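Local coordinates for protein MavE (Legionella pneumophila subsp. pneumophila, PDB 6PIR) that acts as a membrane-associated virulence effector that the bacterium needs for endoplasmic-reticulum-mediated remodelling of its vacuole, for evasion of lysosomes and for replication inside host cells, at residues A[4-9]-A[92-97]; A[8-13]-A[75-80]; A[16-21]-A[117-122]; A[45-50]-A[101-106]. One frame throughout, in Å; residues are numbered along the deposited sequence.

Contact 1. Residues A[4-9]-A[92-97]; sequences TRFERN and QSARNI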
loop_
_atom_site.group_PDB
_atom_site.type_symbol
_atom_site.label_atom_id
_atom_site.label_comp_id
_atom_site.label_asym_id
_atom_site.label_seq_id
_atom_site.Cartn_x
_atom_site.Cartn_y
_atom_site.Cartn_z
ATOM N N THR A 4 -16.964 -3.008 -7.733
ATOM C CA THR A 4 -15.529 -2.812 -7.517
ATOM C C THR A 4 -15.191 -1.525 -6.778
ATOM O O THR A 4 -14.013 -1.295 -6.460
ATOM C CB THR A 4 -14.785 -2.782 -8.847
ATOM O OG1 THR A 4 -15.319 -1.711 -9.618
ATOM C CG2 THR A 4 -14.955 -4.075 -9.576
ATOM N N ARG A 5 -16.180 -0.684 -6.499
ATOM C CA ARG A 5 -15.885 0.633 -5.957
ATOM C C ARG A 5 -15.237 0.548 -4.575
ATOM O O ARG A 5 -14.380 1.382 -4.232
ATOM C CB ARG A 5 -17.139 1.483 -5.920
ATOM C CG ARG A 5 -16.809 2.931 -5.763
ATOM C CD ARG A 5 -18.052 3.777 -5.821
ATOM N NE ARG A 5 -17.717 5.191 -5.960
ATOM N N PHE A 6 -15.652 -0.416 -3.745
ATOM C CA PHE A 6 -14.990 -0.513 -2.441
ATOM C C PHE A 6 -13.498 -0.716 -2.625
ATOM O O PHE A 6 -12.681 -0.059 -1.962
ATOM C CB PHE A 6 -15.542 -1.632 -1.561
ATOM C CG PHE A 6 -14.958 -1.609 -0.148
ATOM C CD1 PHE A 6 -15.455 -0.726 0.806
ATOM C CD2 PHE A 6 -13.879 -2.433 0.201
ATOM C CE1 PHE A 6 -14.900 -0.682 2.098
ATOM C CE2 PHE A 6 -13.334 -2.400 1.475
ATOM C CZ PHE A 6 -13.843 -1.526 2.423
ATOM N N GLU A 7 -13.118 -1.673 -3.476
ATOM C CA GLU A 7 -11.698 -1.935 -3.594
ATOM C C GLU A 7 -10.989 -0.762 -4.259
ATOM O O GLU A 7 -9.856 -0.454 -3.890
ATOM C CB GLU A 7 -11.422 -3.266 -4.302
ATOM C CG GLU A 7 -12.087 -3.447 -5.670
ATOM C CD GLU A 7 -11.183 -3.114 -6.842
ATOM O OE1 GLU A 7 -10.053 -2.562 -6.655
ATOM O OE2 GLU A 7 -11.655 -3.395 -7.983
ATOM N N ARG A 8 -11.649 -0.055 -5.185
ATOM C CA ARG A 8 -10.993 1.094 -5.814
ATOM C C ARG A 8 -10.737 2.229 -4.813
ATOM O O ARG A 8 -9.670 2.859 -4.835
ATOM C CB ARG A 8 -11.801 1.557 -7.026
ATOM C CG ARG A 8 -11.439 0.725 -8.247
ATOM C CD ARG A 8 -12.185 1.109 -9.486
ATOM N NE ARG A 8 -13.548 0.618 -9.442
ATOM C CZ ARG A 8 -14.607 1.409 -9.465
ATOM N NH1 ARG A 8 -14.418 2.725 -9.546
ATOM N NH2 ARG A 8 -15.837 0.879 -9.446
ATOM N N ASN A 9 -11.705 2.519 -3.943
ATOM C CA ASN A 9 -11.497 3.545 -2.927
ATOM C C ASN A 9 -10.433 3.121 -1.925
ATOM O O ASN A 9 -9.608 3.945 -1.502
ATOM C CB ASN A 9 -12.805 3.856 -2.209
ATOM C CG ASN A 9 -13.215 5.297 -2.370
ATOM O OD1 ASN A 9 -12.868 6.150 -1.552
ATOM N ND2 ASN A 9 -13.965 5.577 -3.419
ATOM N N GLN A 92 -11.031 -7.586 3.270
ATOM C CA GLN A 92 -10.131 -8.696 2.988
ATOM C C GLN A 92 -9.845 -8.782 1.495
ATOM O O GLN A 92 -8.693 -8.961 1.085
ATOM C CB GLN A 92 -10.729 -10.010 3.493
ATOM N N SER A 93 -10.883 -8.643 0.673
ATOM C CA SER A 93 -10.702 -8.703 -0.773
ATOM C C SER A 93 -9.974 -7.483 -1.318
ATOM O O SER A 93 -9.130 -7.628 -2.191
ATOM C CB SER A 93 -12.036 -8.875 -1.482
ATOM O OG SER A 93 -11.842 -9.780 -2.557
ATOM N N ALA A 94 -10.332 -6.274 -0.873
ATOM C CA ALA A 94 -9.642 -5.071 -1.317
ATOM C C ALA A 94 -8.177 -5.094 -0.895
ATOM O O ALA A 94 -7.298 -4.652 -1.638
ATOM C CB ALA A 94 -10.350 -3.832 -0.774
ATOM N N ARG A 95 -7.898 -5.613 0.301
ATOM C CA ARG A 95 -6.530 -5.768 0.750
ATOM C C ARG A 95 -5.837 -6.854 -0.059
ATOM O O ARG A 95 -4.676 -6.696 -0.451
ATOM C CB ARG A 95 -6.547 -6.069 2.250
ATOM C CG ARG A 95 -5.236 -6.367 2.875
ATOM C CD ARG A 95 -5.488 -6.675 4.366
ATOM N NE ARG A 95 -6.171 -7.948 4.551
ATOM C CZ ARG A 95 -7.294 -8.123 5.252
ATOM N NH1 ARG A 95 -7.825 -9.331 5.338
ATOM N NH2 ARG A 95 -7.888 -7.106 5.871
ATOM N N ASN A 96 -6.552 -7.930 -0.389
ATOM C CA ASN A 96 -5.971 -8.962 -1.235
ATOM C C ASN A 96 -5.693 -8.405 -2.627
ATOM O O ASN A 96 -4.725 -8.804 -3.260
ATOM C CB ASN A 96 -6.868 -10.203 -1.361
ATOM C CG ASN A 96 -6.951 -11.069 -0.082
ATOM O OD1 ASN A 96 -6.095 -11.013 0.795
ATOM N ND2 ASN A 96 -7.957 -11.949 -0.048
ATOM N N ILE A 97 -6.541 -7.504 -3.123
ATOM C CA ILE A 97 -6.278 -6.898 -4.434
ATOM C C ILE A 97 -5.057 -6.001 -4.352
ATOM O O ILE A 97 -4.151 -6.092 -5.183
ATOM C CB ILE A 97 -7.503 -6.134 -4.970
ATOM C CG1 ILE A 97 -8.609 -7.119 -5.405
ATOM C CG2 ILE A 97 -7.107 -5.274 -6.173
ATOM C CD1 ILE A 97 -9.934 -6.451 -5.663
#
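E7 and A94 mark the point where the short helical segments 5-9 and 92-97 come together, their CA atoms 4.4 Å apart and the axes 8.9 Å apart, with N-to-C directions 54° from parallel. A backbone approach this close is possible because A94 offers no more than a methyl: its CB sits 3.7 Å from both CA and CB of E7. One turn on, the I97 chain crosses that of E7 at about a right angle, and CD1 of I97 lies 3.7 Å from CG of E7. The bend in E7 (chi2 97°) lays CB, CG and the carboxylate carbon CD against CD1 of I97, with OE1 beside CD1 and CG2 of the same residue. On the other flank F6 brings CD2 of its ring obliquely to within 3.9 Å of A94 CB. No hydrogen bond spans the contact, which is plain packing. Around it, the F6 ring also meets the Y80 ring at about 50° between planes and touches Q90 and I91 of helix 85-106, while R5, R8 and N9 of helix 5-21 lie against helix 115-134.

Contact 2. Residues A[8-13]-A[75-80]; sequences RNFLIN and LVSEKY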
loop_
_atom_site.group_PDB
_atom_site.type_symbol
_atom_site.label_atom_id
_atom_site.label_comp_id
_atom_site.label_asym_id
_atom_site.label_seq_id
_atom_site.Cartn_x
_atom_site.Cartn_y
_atom_site.Cartn_z
ATOM N N ARG A 8 -11.649 -0.055 -5.185
ATOM C CA ARG A 8 -10.993 1.094 -5.814
ATOM C C ARG A 8 -10.737 2.229 -4.813
ATOM O O ARG A 8 -9.670 2.859 -4.835
ATOM C CB ARG A 8 -11.801 1.557 -7.026
ATOM C CG ARG A 8 -11.439 0.725 -8.247
ATOM C CD ARG A 8 -12.185 1.109 -9.486
ATOM N NE ARG A 8 -13.548 0.618 -9.442
ATOM C CZ ARG A 8 -14.607 1.409 -9.465
ATOM N NH1 ARG A 8 -14.418 2.725 -9.546
ATOM N NH2 ARG A 8 -15.837 0.879 -9.446
ATOM N N ASN A 9 -11.705 2.519 -3.943
ATOM C CA ASN A 9 -11.497 3.545 -2.927
ATOM C C ASN A 9 -10.433 3.121 -1.925
ATOM O O ASN A 9 -9.608 3.945 -1.502
ATOM C CB ASN A 9 -12.805 3.856 -2.209
ATOM C CG ASN A 9 -13.215 5.297 -2.370
ATOM O OD1 ASN A 9 -12.868 6.150 -1.552
ATOM N ND2 ASN A 9 -13.965 5.577 -3.419
ATOM N N PHE A 10 -10.461 1.844 -1.519
ATOM C CA PHE A 10 -9.448 1.323 -0.618
ATOM C C PHE A 10 -8.053 1.490 -1.218
ATOM O O PHE A 10 -7.098 1.871 -0.526
ATOM C CB PHE A 10 -9.723 -0.144 -0.345
ATOM C CG PHE A 10 -8.883 -0.717 0.749
ATOM C CD1 PHE A 10 -9.359 -0.742 2.056
ATOM C CD2 PHE A 10 -7.636 -1.251 0.482
ATOM C CE1 PHE A 10 -8.582 -1.277 3.094
ATOM C CE2 PHE A 10 -6.860 -1.780 1.501
ATOM C CZ PHE A 10 -7.338 -1.796 2.811
ATOM N N LEU A 11 -7.918 1.195 -2.504
ATOM C CA LEU A 11 -6.644 1.364 -3.182
ATOM C C LEU A 11 -6.228 2.822 -3.178
ATOM O O LEU A 11 -5.067 3.136 -2.932
ATOM C CB LEU A 11 -6.761 0.849 -4.626
ATOM C CG LEU A 11 -6.914 -0.655 -4.817
ATOM C CD1 LEU A 11 -7.308 -0.916 -6.278
ATOM C CD2 LEU A 11 -5.648 -1.426 -4.437
ATOM N N ILE A 12 -7.145 3.731 -3.525
ATOM C CA ILE A 12 -6.779 5.148 -3.588
ATOM C C ILE A 12 -6.269 5.642 -2.226
ATOM O O ILE A 12 -5.248 6.348 -2.121
ATOM C CB ILE A 12 -7.979 5.974 -4.062
ATOM C CG1 ILE A 12 -8.218 5.726 -5.555
ATOM C CG2 ILE A 12 -7.768 7.438 -3.766
ATOM C CD1 ILE A 12 -9.526 6.217 -5.978
ATOM N N ASN A 13 -6.973 5.282 -1.156
ATOM C CA ASN A 13 -6.547 5.761 0.170
ATOM C C ASN A 13 -5.263 5.095 0.629
ATOM O O ASN A 13 -4.423 5.718 1.321
ATOM C CB ASN A 13 -7.657 5.508 1.171
ATOM C CG ASN A 13 -8.829 6.399 0.948
ATOM O OD1 ASN A 13 -8.672 7.534 0.508
ATOM N ND2 ASN A 13 -10.013 5.910 1.272
ATOM N N LEU A 75 -3.885 1.947 8.447
ATOM C CA LEU A 75 -4.478 3.273 8.555
ATOM C C LEU A 75 -5.799 3.365 7.794
ATOM O O LEU A 75 -6.789 3.915 8.301
ATOM C CB LEU A 75 -3.495 4.322 8.040
ATOM C CG LEU A 75 -2.252 4.567 8.937
ATOM C CD1 LEU A 75 -1.220 5.357 8.176
ATOM C CD2 LEU A 75 -2.657 5.294 10.200
ATOM N N VAL A 76 -5.846 2.810 6.589
ATOM C CA VAL A 76 -7.116 2.806 5.869
ATOM C C VAL A 76 -8.135 1.934 6.584
ATOM O O VAL A 76 -9.283 2.341 6.780
ATOM C CB VAL A 76 -6.911 2.356 4.407
ATOM C CG1 VAL A 76 -8.266 2.167 3.712
ATOM C CG2 VAL A 76 -6.065 3.394 3.651
ATOM N N SER A 77 -7.733 0.738 7.014
ATOM C CA SER A 77 -8.682 -0.194 7.596
ATOM C C SER A 77 -9.275 0.339 8.890
ATOM O O SER A 77 -10.423 0.031 9.207
ATOM C CB SER A 77 -8.028 -1.551 7.862
ATOM O OG SER A 77 -7.571 -2.187 6.688
ATOM N N GLU A 78 -8.520 1.125 9.669
ATOM C CA GLU A 78 -9.107 1.555 10.936
ATOM C C GLU A 78 -10.169 2.646 10.784
ATOM O O GLU A 78 -10.810 2.985 11.781
ATOM C CB GLU A 78 -8.015 1.995 11.916
ATOM C CG GLU A 78 -7.335 3.250 11.551
ATOM C CD GLU A 78 -6.153 3.510 12.458
ATOM O OE1 GLU A 78 -5.609 4.639 12.397
ATOM O OE2 GLU A 78 -5.745 2.563 13.169
ATOM N N LYS A 79 -10.376 3.195 9.581
ATOM C CA LYS A 79 -11.462 4.150 9.365
ATOM C C LYS A 79 -12.854 3.506 9.462
ATOM O O LYS A 79 -13.831 4.219 9.702
ATOM C CB LYS A 79 -11.288 4.837 8.003
ATOM C CG LYS A 79 -12.361 5.855 7.619
ATOM C CD LYS A 79 -12.032 6.487 6.295
ATOM C CE LYS A 79 -13.121 7.446 5.800
ATOM N NZ LYS A 79 -12.687 8.087 4.513
ATOM N N TYR A 80 -12.963 2.187 9.267
ATOM C CA TYR A 80 -14.238 1.457 9.253
ATOM C C TYR A 80 -14.503 0.894 10.638
ATOM O O TYR A 80 -14.027 -0.185 10.983
ATOM C CB TYR A 80 -14.205 0.327 8.236
ATOM C CG TYR A 80 -13.835 0.795 6.863
ATOM C CD1 TYR A 80 -14.794 1.295 5.995
ATOM C CD2 TYR A 80 -12.527 0.743 6.438
ATOM C CE1 TYR A 80 -14.452 1.733 4.728
ATOM C CE2 TYR A 80 -12.168 1.182 5.176
ATOM C CZ TYR A 80 -13.141 1.670 4.324
ATOM O OH TYR A 80 -12.792 2.104 3.064
HETATM O O HOH W 1 -11.127 3.523 1.740
#
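F10 swings its ring toward V76 because CG stands opposite the backbone N (chi1 -170°), and V76 answers with a chi1 of 172° that spreads its two methyls to different partners. CG1 takes the ring, lying 3.5 Å from CE1 of F10 and approaching the ring obliquely. CG2 turns to N13, where it is 3.6 Å from CB and equally close to the carbonyl carbon. At the ring's edge, near its plane, OG of S77 comes 3.8 Å from CE1 of F10; that hydroxyl is hydrogen-bonded to I73 O, one turn back in its own helix. Polar contact is made through water: N13 ND2 donates to a water at 2.7 Å, and the same water is 2.6 Å from Y80 OH. Y80 closes a type I beta turn that starts at S77, near the end of helix 59-77. With A94 of helix 85-106 also touching F10, this is helix-bundle core packing, a ring from helix 5-21 packed against helices 59-77 and 85-106, with a water bridge at one side.

Contact 3. Residues A[16-21]-A[117-122]; sequences MFLETI and KSVREN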
loop_
_atom_site.group_PDB
_atom_site.type_symbol
_atom_site.label_atom_id
_atom_site.label_comp_id
_atom_site.label_asym_id
_atom_site.label_seq_id
_atom_site.Cartn_x
_atom_site.Cartn_y
_atom_site.Cartn_z
ATOM N N MET A 16 -2.464 6.758 -1.177
ATOM C CA MET A 16 -2.160 8.044 -0.556
ATOM C C MET A 16 -1.270 7.869 0.677
ATOM O O MET A 16 -0.262 8.573 0.836
ATOM C CB MET A 16 -3.454 8.770 -0.212
ATOM C CG MET A 16 -3.361 9.633 1.046
ATOM S SD MET A 16 -5.022 9.868 1.606
ATOM C CE MET A 16 -5.156 8.511 2.735
ATOM N N PHE A 17 -1.618 6.927 1.567
ATOM C CA PHE A 17 -0.776 6.721 2.741
ATOM C C PHE A 17 0.596 6.172 2.367
ATOM O O PHE A 17 1.595 6.545 2.986
ATOM C CB PHE A 17 -1.424 5.791 3.738
ATOM C CG PHE A 17 -2.451 6.446 4.599
ATOM C CD1 PHE A 17 -2.117 7.550 5.389
ATOM C CD2 PHE A 17 -3.741 5.984 4.606
ATOM C CE1 PHE A 17 -3.068 8.152 6.186
ATOM C CE2 PHE A 17 -4.689 6.570 5.441
ATOM C CZ PHE A 17 -4.334 7.669 6.222
ATOM N N LEU A 18 0.657 5.253 1.390
ATOM C CA LEU A 18 1.936 4.744 0.905
ATOM C C LEU A 18 2.835 5.884 0.452
ATOM O O LEU A 18 4.017 5.959 0.818
ATOM C CB LEU A 18 1.708 3.760 -0.258
ATOM C CG LEU A 18 2.991 3.210 -0.913
ATOM C CD1 LEU A 18 3.879 2.398 0.034
ATOM C CD2 LEU A 18 2.617 2.362 -2.192
ATOM N N GLU A 19 2.302 6.780 -0.380
ATOM C CA GLU A 19 3.109 7.891 -0.882
ATOM C C GLU A 19 3.536 8.814 0.253
ATOM O O GLU A 19 4.662 9.323 0.255
ATOM C CB GLU A 19 2.333 8.693 -1.931
ATOM C CG GLU A 19 2.109 7.978 -3.245
ATOM C CD GLU A 19 0.940 8.607 -4.025
ATOM O OE1 GLU A 19 0.905 9.850 -4.082
ATOM O OE2 GLU A 19 0.027 7.861 -4.479
ATOM N N THR A 20 2.626 9.075 1.197
ATOM C CA THR A 20 2.934 9.927 2.345
ATOM C C THR A 20 4.082 9.336 3.174
ATOM O O THR A 20 5.072 10.020 3.482
ATOM C CB THR A 20 1.654 10.109 3.174
ATOM O OG1 THR A 20 0.630 10.758 2.389
ATOM C CG2 THR A 20 1.886 10.945 4.443
ATOM N N ILE A 21 3.994 8.041 3.487
ATOM C CA ILE A 21 5.024 7.378 4.278
ATOM C C ILE A 21 6.348 7.411 3.525
ATOM O O ILE A 21 7.399 7.722 4.097
ATOM C CB ILE A 21 4.581 5.943 4.620
ATOM C CG1 ILE A 21 3.338 5.989 5.514
ATOM C CG2 ILE A 21 5.715 5.165 5.348
ATOM C CD1 ILE A 21 2.640 4.627 5.659
ATOM N N LYS A 117 11.564 6.085 -4.317
ATOM C CA LYS A 117 11.088 7.240 -5.072
ATOM C C LYS A 117 10.279 6.762 -6.276
ATOM O O LYS A 117 9.215 7.326 -6.603
ATOM C CB LYS A 117 12.283 8.121 -5.477
ATOM C CG LYS A 117 11.905 9.412 -6.237
ATOM C CD LYS A 117 13.139 10.264 -6.644
ATOM C CE LYS A 117 13.946 10.808 -5.456
ATOM N NZ LYS A 117 15.015 11.793 -5.924
ATOM N N SER A 118 10.742 5.690 -6.925
ATOM C CA SER A 118 9.979 5.149 -8.063
ATOM C C SER A 118 8.643 4.600 -7.621
ATOM O O SER A 118 7.642 4.764 -8.326
ATOM C CB SER A 118 10.764 4.065 -8.789
ATOM O OG SER A 118 11.903 4.584 -9.443
ATOM N N VAL A 119 8.612 3.902 -6.478
ATOM C CA VAL A 119 7.352 3.392 -5.957
ATOM C C VAL A 119 6.402 4.543 -5.714
ATOM O O VAL A 119 5.232 4.489 -6.086
ATOM C CB VAL A 119 7.569 2.572 -4.673
ATOM C CG1 VAL A 119 6.202 2.225 -4.070
ATOM C CG2 VAL A 119 8.375 1.319 -4.990
ATOM N N ARG A 120 6.897 5.598 -5.065
ATOM C CA ARG A 120 6.106 6.791 -4.827
ATOM C C ARG A 120 5.478 7.284 -6.125
ATOM O O ARG A 120 4.280 7.577 -6.168
ATOM C CB ARG A 120 7.006 7.854 -4.209
ATOM C CG ARG A 120 6.346 9.004 -3.496
ATOM C CD ARG A 120 7.435 9.644 -2.601
ATOM N NE ARG A 120 8.366 10.520 -3.316
ATOM C CZ ARG A 120 9.627 10.751 -2.935
ATOM N NH1 ARG A 120 10.122 10.154 -1.859
ATOM N NH2 ARG A 120 10.412 11.567 -3.645
ATOM N N GLU A 121 6.275 7.351 -7.206
ATOM C CA GLU A 121 5.762 7.909 -8.460
ATOM C C GLU A 121 4.807 6.949 -9.169
ATOM O O GLU A 121 3.767 7.375 -9.687
ATOM C CB GLU A 121 6.930 8.342 -9.328
ATOM C CG GLU A 121 7.602 9.568 -8.702
ATOM C CD GLU A 121 9.022 9.746 -9.184
ATOM O OE1 GLU A 121 9.482 8.832 -9.902
ATOM O OE2 GLU A 121 9.671 10.768 -8.838
ATOM N N ASN A 122 5.128 5.648 -9.192
ATOM C CA ASN A 122 4.186 4.642 -9.675
ATOM C C ASN A 122 2.847 4.804 -8.958
ATOM O O ASN A 122 1.786 4.885 -9.587
ATOM C CB ASN A 122 4.722 3.217 -9.419
ATOM C CG ASN A 122 5.952 2.846 -10.276
ATOM O OD1 ASN A 122 6.247 3.481 -11.293
ATOM N ND2 ASN A 122 6.685 1.805 -9.843
#
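L18 and E19 of helix 5-21 meet V119 and R120 of helix 115-134 in a buried helix-to-helix contact of the twinned two-helix bundle that precedes the effector's C-terminal transmembrane helix. The backbones come nearest at E19 and R120, whose CA atoms are 5.1 Å apart. The apolar part is small: CD2 of L18 reaches CG1 of V119 at 4.0 Å, the two side chains crossing at about a right angle. L18 gets there with CG opposite the backbone N (chi1 177°), which carries its branch toward the partner helix; A68 of helix 59-77 lies against the same leucine, and W57 touches V119.

Van der Waals contacts between aliphatic chain and backbone follow. CG of E19 lies 3.7 Å from the carbonyl O of R120, and in return CD of R120 passes 4.0 Å from O of E19, so each residue lays its methylene groups beside the other's peptide oxygen.

The charged ends bond beyond the two segments. OE1 of E19 makes a salt bridge with R127, and OE2 is hydrogen-bonded to S123 OG, so helix 115-134 holds both carboxylate oxygens of this buried glutamate. R120 bends at chi3 (79°) and gives NH1 to L22 O, just past E19's helix. Within helix 5-21, T20 N and T20 OG1 reach the backbone O of M16 from opposite faces of its carbonyl plane, OG1 at 2.8 Å.

Contact 4. Residues A[45-50]-A[101-106]; sequences YQINSR and NYVPLL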
loop_
_atom_site.group_PDB
_atom_site.type_symbol
_atom_site.label_atom_id
_atom_site.label_comp_id
_atom_site.label_asym_id
_atom_site.label_seq_id
_atom_site.Cartn_x
_atom_site.Cartn_y
_atom_site.Cartn_z
ATOM N N TYR A 45 1.110 -9.914 6.193
ATOM C CA TYR A 45 0.566 -9.792 4.847
ATOM C C TYR A 45 1.383 -10.487 3.763
ATOM O O TYR A 45 0.916 -10.546 2.614
ATOM C CB TYR A 45 0.404 -8.314 4.476
ATOM C CG TYR A 45 -0.647 -7.629 5.302
ATOM C CD1 TYR A 45 -1.932 -8.151 5.400
ATOM C CD2 TYR A 45 -0.375 -6.435 5.931
ATOM C CE1 TYR A 45 -2.891 -7.526 6.169
ATOM C CE2 TYR A 45 -1.323 -5.796 6.684
ATOM C CZ TYR A 45 -2.589 -6.335 6.799
ATOM O OH TYR A 45 -3.547 -5.695 7.565
ATOM N N GLN A 46 2.582 -10.992 4.075
ATOM C CA GLN A 46 3.465 -11.611 3.080
ATOM C C GLN A 46 3.729 -10.669 1.899
ATOM O O GLN A 46 3.623 -11.052 0.740
ATOM C CB GLN A 46 2.881 -12.935 2.565
ATOM C CG GLN A 46 2.371 -13.931 3.589
ATOM C CD GLN A 46 1.654 -15.081 2.895
ATOM O OE1 GLN A 46 0.833 -14.863 1.994
ATOM N NE2 GLN A 46 1.980 -16.306 3.283
ATOM N N ILE A 47 4.070 -9.416 2.198
ATOM C CA ILE A 47 4.269 -8.445 1.118
ATOM C C ILE A 47 5.562 -8.733 0.364
ATOM O O ILE A 47 5.610 -8.620 -0.870
ATOM C CB ILE A 47 4.245 -7.016 1.692
ATOM C CG1 ILE A 47 2.902 -6.758 2.390
ATOM C CG2 ILE A 47 4.483 -5.986 0.610
ATOM C CD1 ILE A 47 2.938 -5.641 3.438
ATOM N N ASN A 48 6.606 -9.184 1.083
ATOM C CA ASN A 48 7.902 -9.495 0.473
ATOM C C ASN A 48 7.773 -10.381 -0.763
ATOM O O ASN A 48 8.414 -10.131 -1.794
ATOM C CB ASN A 48 8.804 -10.185 1.501
ATOM C CG ASN A 48 9.680 -9.222 2.247
ATOM O OD1 ASN A 48 9.813 -8.071 1.851
ATOM N ND2 ASN A 48 10.278 -9.682 3.350
ATOM N N SER A 49 6.926 -11.396 -0.700
ATOM C CA SER A 49 6.871 -12.324 -1.828
ATOM C C SER A 49 6.277 -11.715 -3.099
ATOM O O SER A 49 6.407 -12.315 -4.172
ATOM C CB SER A 49 6.057 -13.547 -1.445
ATOM O OG SER A 49 4.707 -13.181 -1.232
ATOM N N ARG A 50 5.622 -10.563 -3.012
ATOM C CA ARG A 50 4.937 -9.963 -4.153
ATOM C C ARG A 50 5.759 -8.877 -4.852
ATOM O O ARG A 50 5.300 -8.282 -5.830
ATOM C CB ARG A 50 3.591 -9.418 -3.669
ATOM C CG ARG A 50 2.649 -10.523 -3.135
ATOM C CD ARG A 50 1.586 -10.003 -2.151
ATOM N NE ARG A 50 0.452 -10.921 -2.003
ATOM C CZ ARG A 50 0.461 -12.025 -1.263
ATOM N NH1 ARG A 50 1.561 -12.353 -0.585
ATOM N NH2 ARG A 50 -0.623 -12.797 -1.190
ATOM N N ASN A 101 -2.588 -7.905 -6.619
ATOM C CA ASN A 101 -2.574 -7.233 -7.908
ATOM C C ASN A 101 -1.617 -6.034 -7.934
ATOM O O ASN A 101 -0.877 -5.862 -8.908
ATOM C CB ASN A 101 -3.991 -6.793 -8.294
ATOM C CG ASN A 101 -4.891 -7.970 -8.710
ATOM O OD1 ASN A 101 -5.170 -8.202 -9.916
ATOM N ND2 ASN A 101 -5.362 -8.703 -7.727
ATOM N N TYR A 102 -1.619 -5.180 -6.901
ATOM C CA TYR A 102 -0.961 -3.891 -7.038
ATOM C C TYR A 102 0.470 -3.868 -6.546
ATOM O O TYR A 102 1.261 -3.104 -7.089
ATOM C CB TYR A 102 -1.759 -2.805 -6.314
ATOM C CG TYR A 102 -2.886 -2.348 -7.205
ATOM C CD1 TYR A 102 -4.071 -3.064 -7.243
ATOM C CD2 TYR A 102 -2.729 -1.271 -8.077
ATOM C CE1 TYR A 102 -5.098 -2.696 -8.098
ATOM C CE2 TYR A 102 -3.766 -0.879 -8.943
ATOM C CZ TYR A 102 -4.945 -1.599 -8.940
ATOM O OH TYR A 102 -5.991 -1.240 -9.788
ATOM N N VAL A 103 0.845 -4.680 -5.551
ATOM C CA VAL A 103 2.248 -4.708 -5.124
ATOM C C VAL A 103 3.170 -5.059 -6.276
ATOM O O VAL A 103 4.198 -4.378 -6.437
ATOM C CB VAL A 103 2.420 -5.626 -3.905
ATOM C CG1 VAL A 103 3.884 -5.926 -3.700
ATOM C CG2 VAL A 103 1.842 -4.974 -2.665
ATOM N N PRO A 104 2.862 -6.043 -7.150
ATOM C CA PRO A 104 3.716 -6.247 -8.339
ATOM C C PRO A 104 3.782 -5.037 -9.254
ATOM O O PRO A 104 4.843 -4.731 -9.812
ATOM C CB PRO A 104 3.056 -7.445 -9.042
ATOM C CG PRO A 104 2.448 -8.199 -7.925
ATOM C CD PRO A 104 1.945 -7.187 -6.944
ATOM N N LEU A 105 2.669 -4.318 -9.395
ATOM C CA LEU A 105 2.669 -3.122 -10.229
ATOM C C LEU A 105 3.508 -2.025 -9.600
ATOM O O LEU A 105 4.342 -1.404 -10.263
ATOM C CB LEU A 105 1.246 -2.615 -10.428
ATOM C CG LEU A 105 0.405 -3.407 -11.388
ATOM C CD1 LEU A 105 -0.990 -2.835 -11.364
ATOM C CD2 LEU A 105 1.033 -3.308 -12.783
ATOM N N LEU A 106 3.268 -1.760 -8.325
ATOM C CA LEU A 106 3.959 -0.680 -7.632
ATOM C C LEU A 106 5.464 -0.902 -7.579
ATOM O O LEU A 106 6.230 0.071 -7.596
ATOM C CB LEU A 106 3.402 -0.542 -6.210
ATOM C CG LEU A 106 1.958 -0.066 -6.035
ATOM C CD1 LEU A 106 1.519 -0.386 -4.634
ATOM C CD2 LEU A 106 1.794 1.423 -6.321
#
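Q46 O is gripped from opposite faces of its carbonyl plane by two donors from further along the same segment: R50 NH1 at 2.8 Å and S49 OG at 3.1 Å. The guanidinium donor stands 36° above that plane, and the bond is bent, 133° at the hydrogen. The R50 chain is extended from CG to NE; its NH2 forms a salt bridge with D100 of helix 85-106, so one guanidinium ties the loop's backbone to the helix beside it. Nearer the root of the same residue lies the contact itself: CB of R50 sits 3.5 Å from CG1 of V103. The R50 carbonyl O lies against both helix residues, 3.5 Å from CG of P104, with P104 CA making a CH···O contact to it at 3.6 Å. I47 adds a looser touch, CG2 to CG2 of V103 at 4.3 Å, and reaches on to F65 and I69 of helix 59-77. P104 marks a kink, since its N cannot bond to the preceding turn. Segment 45-50 begins with Y45, the last residue of the inferred NPxY motif, and packs the loop that follows across a proline-kinked helix; such motifs bind phosphotyrosine-binding domains of host adapter proteins.

From the N terminus, helix 5-21 supplies the first segment of three contacts in turn. Contact 1 closes a loop to helix 85-106, contact 2 a shorter one to the end of helix 59-77, and contact 3 the longest, to helix 115-134. Contact 4, from the loop after helix 26-36 to the end of helix 85-106, lies wholly within the span of contact 3 and crosses contacts 1 and 2. Contact 3 also crosses those two. Contacts 1 and 2 share R8 and N9, while F17 joins contact 2 to contact 3 by packing on V76. Contacts 3 and 4 meet where N122 ND2 lies 2.9 Å from L106 O, a probable hydrogen bond. Together they tie four helices and the motif loop.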